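Local coordinates for START domain-containing protein 10 (Homo sapiens, PDB 6SER) that carries phosphatidylcholine and phosphatidylethanolamine between membranes, preferring species with a palmitoyl or stearoyl chain at sn-1 and an unsaturated chain at sn-2, at residues Ile183-Gln188 with Lys210-Met215. Sequence-based numbering, arbitrary orientation.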
ATOM      1  N   ILE A 183      -6.947   3.111 -11.095  1.00 36.41           N
ATOM      2  CA  ILE A 183      -6.362   2.549  -9.884  1.00 29.19           C
ATOM      3  C   ILE A 183      -7.193   2.986  -8.686  1.00 35.22           C
ATOM      4  O   ILE A 183      -7.520   4.171  -8.546  1.00 31.34           O
ATOM      5  CB  ILE A 183      -4.890   2.962  -9.707  1.00 34.40           C
ATOM      6  CG1 ILE A 183      -4.315   2.346  -8.424  1.00 32.89           C
ATOM      7  CG2 ILE A 183      -4.740   4.477  -9.718  1.00 29.02           C
ATOM      8  CD1 ILE A 183      -2.842   2.542  -8.244  1.00 36.30           C
ATOM      9  N   THR A 184      -7.538   2.024  -7.833  1.00 28.77           N
ATOM     10  CA  THR A 184      -8.238   2.285  -6.584  1.00 32.62           C
ATOM     11  C   THR A 184      -7.313   1.928  -5.430  1.00 30.48           C
ATOM     12  O   THR A 184      -6.827   0.794  -5.345  1.00 33.09           O
ATOM     13  CB  THR A 184      -9.536   1.483  -6.504  1.00 32.06           C
ATOM     14  OG1 THR A 184     -10.373   1.818  -7.622  1.00 35.96           O
ATOM     15  CG2 THR A 184     -10.266   1.783  -5.191  1.00 28.03           C
ATOM     16  N   TYR A 185      -7.058   2.900  -4.563  1.00 27.83           N
ATOM     17  CA  TYR A 185      -6.267   2.712  -3.353  1.00 26.88           C
ATOM     18  C   TYR A 185      -7.224   2.585  -2.175  1.00 37.35           C
ATOM     19  O   TYR A 185      -8.134   3.407  -2.016  1.00 36.22           O
ATOM     20  CB  TYR A 185      -5.312   3.888  -3.167  1.00 27.88           C
ATOM     21  CG  TYR A 185      -4.751   4.081  -1.776  1.00 38.68           C
ATOM     22  CD1 TYR A 185      -3.536   3.503  -1.414  1.00 36.36           C
ATOM     23  CD2 TYR A 185      -5.405   4.881  -0.836  1.00 41.64           C
ATOM     24  CE1 TYR A 185      -2.995   3.693  -0.147  1.00 36.86           C
ATOM     25  CE2 TYR A 185      -4.873   5.077   0.441  1.00 41.55           C
ATOM     26  CZ  TYR A 185      -3.661   4.483   0.772  1.00 43.42           C
ATOM     27  OH  TYR A 185      -3.111   4.663   2.020  1.00 46.53           O
ATOM     28  N   LEU A 186      -7.037   1.542  -1.375  1.00 38.59           N
ATOM     29  CA  LEU A 186      -7.859   1.298  -0.195  1.00 36.30           C
ATOM     30  C   LEU A 186      -6.930   1.063   0.987  1.00 38.15           C
ATOM     31  O   LEU A 186      -6.061   0.186   0.924  1.00 37.18           O
ATOM     32  CB  LEU A 186      -8.789   0.101  -0.419  1.00 33.96           C
ATOM     33  CG  LEU A 186      -9.539  -0.513   0.767  1.00 46.35           C
ATOM     34  CD1 LEU A 186     -10.359   0.523   1.495  1.00 47.32           C
ATOM     35  CD2 LEU A 186     -10.425  -1.642   0.279  1.00 49.20           C
ATOM     36  N   ALA A 187      -7.098   1.844   2.054  1.00 31.82           N
ATOM     37  CA  ALA A 187      -6.205   1.713   3.201  1.00 35.69           C
ATOM     38  C   ALA A 187      -6.932   1.967   4.512  1.00 43.33           C
ATOM     39  O   ALA A 187      -7.887   2.744   4.584  1.00 35.69           O
ATOM     40  CB  ALA A 187      -5.024   2.675   3.133  1.00 30.77           C
ATOM     41  N   GLN A 188      -6.424   1.319   5.556  1.00 30.08           N
ATOM     42  CA  GLN A 188      -6.790   1.587   6.938  1.00 36.12           C
ATOM     43  C   GLN A 188      -5.507   1.432   7.753  1.00 33.60           C
ATOM     44  O   GLN A 188      -5.061   0.309   8.001  1.00 32.83           O
ATOM     45  CB  GLN A 188      -7.885   0.641   7.411  1.00 39.38           C
ATOM     46  CG  GLN A 188      -8.378   0.930   8.820  1.00 30.32           C
ATOM     47  CD  GLN A 188      -9.444  -0.046   9.260  1.00 44.81           C
ATOM     48  OE1 GLN A 188      -9.443  -1.212   8.850  1.00 48.15           O
ATOM     49  NE2 GLN A 188     -10.377   0.426  10.086  1.00 49.02           N
ATOM     50  N   LYS A 210      -3.853  14.431  -3.334  1.00 46.15           N
ATOM     51  CA  LYS A 210      -2.535  14.945  -3.683  1.00 47.68           C
ATOM     52  C   LYS A 210      -1.515  13.821  -3.799  1.00 44.94           C
ATOM     53  O   LYS A 210      -0.650  13.843  -4.681  1.00 47.59           O
ATOM     54  CB  LYS A 210      -2.078  15.966  -2.646  1.00 52.59           C
ATOM     55  CG  LYS A 210      -0.857  16.747  -3.083  1.00 65.60           C
ATOM     56  CD  LYS A 210       0.080  17.012  -1.920  1.00 77.22           C
ATOM     57  CE  LYS A 210       1.316  17.759  -2.390  1.00 74.40           C
ATOM     58  NZ  LYS A 210       2.388  17.775  -1.359  1.00 71.38           N
ATOM     59  N   ALA A 211      -1.597  12.836  -2.909  1.00 46.49           N
ATOM     60  CA  ALA A 211      -0.667  11.714  -2.956  1.00 43.43           C
ATOM     61  C   ALA A 211      -0.874  10.878  -4.213  1.00 47.90           C
ATOM     62  O   ALA A 211       0.091  10.379  -4.802  1.00 37.77           O
ATOM     63  CB  ALA A 211      -0.837  10.864  -1.701  1.00 36.67           C
ATOM     64  N   MET A 212      -2.130  10.715  -4.640  1.00 41.40           N
ATOM     65  CA  MET A 212      -2.408   9.928  -5.835  1.00 40.19           C
ATOM     66  C   MET A 212      -1.889  10.620  -7.086  1.00 45.20           C
ATOM     67  O   MET A 212      -1.388   9.957  -8.004  1.00 43.46           O
ATOM     68  CB  MET A 212      -3.908   9.673  -5.962  1.00 46.13           C
ATOM     69  CG  MET A 212      -4.487   8.807  -4.853  1.00 53.21           C
ATOM     70  SD  MET A 212      -4.076   7.063  -5.060  1.00 66.73           S
ATOM     71  CE  MET A 212      -5.036   6.665  -6.522  1.00 45.17           C
ATOM     72  N   LYS A 213      -2.018  11.948  -7.155  1.00 39.73           N
ATOM     73  CA  LYS A 213      -1.546  12.650  -8.342  1.00 47.03           C
ATOM     74  C   LYS A 213      -0.026  12.698  -8.389  1.00 37.46           C
ATOM     75  O   LYS A 213       0.554  12.688  -9.479  1.00 40.71           O
ATOM     76  CB  LYS A 213      -2.147  14.055  -8.413  1.00 49.00           C
ATOM     77  CG  LYS A 213      -3.459  14.117  -9.221  1.00 58.94           C
ATOM     78  CD  LYS A 213      -3.271  13.508 -10.623  1.00 60.44           C
ATOM     79  CE  LYS A 213      -4.558  13.476 -11.450  1.00 55.93           C
ATOM     80  NZ  LYS A 213      -4.380  12.766 -12.759  1.00 57.00           N
ATOM     81  N   LYS A 214       0.635  12.733  -7.227  1.00 37.73           N
ATOM     82  CA  LYS A 214       2.087  12.584  -7.217  1.00 42.12           C
ATOM     83  C   LYS A 214       2.494  11.228  -7.785  1.00 37.56           C
ATOM     84  O   LYS A 214       3.408  11.140  -8.613  1.00 37.08           O
ATOM     85  CB  LYS A 214       2.627  12.771  -5.800  1.00 41.10           C
ATOM     86  CG  LYS A 214       3.154  14.169  -5.535  1.00 57.47           C
ATOM     87  CD  LYS A 214       3.328  14.450  -4.050  1.00 65.52           C
ATOM     88  CE  LYS A 214       4.023  15.790  -3.829  1.00 77.11           C
ATOM     89  NZ  LYS A 214       3.425  16.881  -4.661  1.00 73.67           N
ATOM     90  N   MET A 215       1.798  10.167  -7.379  1.00 31.87           N
ATOM     91  CA  MET A 215       2.044   8.856  -7.962  1.00 40.27           C
ATOM     92  C   MET A 215       1.793   8.862  -9.465  1.00 38.82           C
ATOM     93  O   MET A 215       2.544   8.245 -10.230  1.00 37.76           O
ATOM     94  CB  MET A 215       1.165   7.807  -7.287  1.00 38.77           C
ATOM     95  CG  MET A 215       1.374   6.410  -7.845  1.00 46.24           C
ATOM     96  SD  MET A 215       0.123   5.234  -7.313  1.00 61.03           S
ATOM     97  CE  MET A 215       0.204   5.421  -5.537  1.00 56.19           C
TER
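M212 leaves the helix toward the strand and touches two of its side chains. Its sulfur SD lies 3.9 Å from CB of Y185, and its terminal methyl CE meets the CG2 branch of I183, also at 3.9 Å. The chain bends at chi2 (-76°) and again at chi3, which lets one flexible residue fill the step between a beta-branched neighbour and an aromatic one. SD of M212 also lies 5.3 Å from the centroid of the Y185 ring, approaching obliquely: a Met-aromatic contact. Y185 suits this place because it gives the sulfur both an aliphatic CB and a ring. One helical turn on, M215, unbranched and flexible, can reach across to the strand and brings its SD to 4.1 Å from CD1 of I183. Being branched, I183 can meet both methionines at once: CG2 faces M212 and CD1 faces M215.

Y185 starts toward the helix, but with CG anti to the backbone N (chi1 161°) the ring leads away from it. One face of the ring has the backbone N of A187 above it, offset toward the rim, and Y171 of strand 161-175 meets the ring. Backbone hydrogen bonds of I183 with M72 and of Y185 with C70 hold the strand in the sheet, and M212 also touches these two residues. L82 and L86 of helix 79-87 pack on both I183 and M215.

This is the helix-grip arrangement of START domains, in which the long C-terminal helix 197-227 lies across the curved sheet. Glycols, probably from the crystallisation liquor, lie beside Y185 and M215, as such molecules often do in pockets. No hydrogen bond joins the two segments: helix and strand meet through thioether sulfurs, methyl groups and the CB of Y185, an apolar surface consistent with the lipid-carrying cavity of START domains.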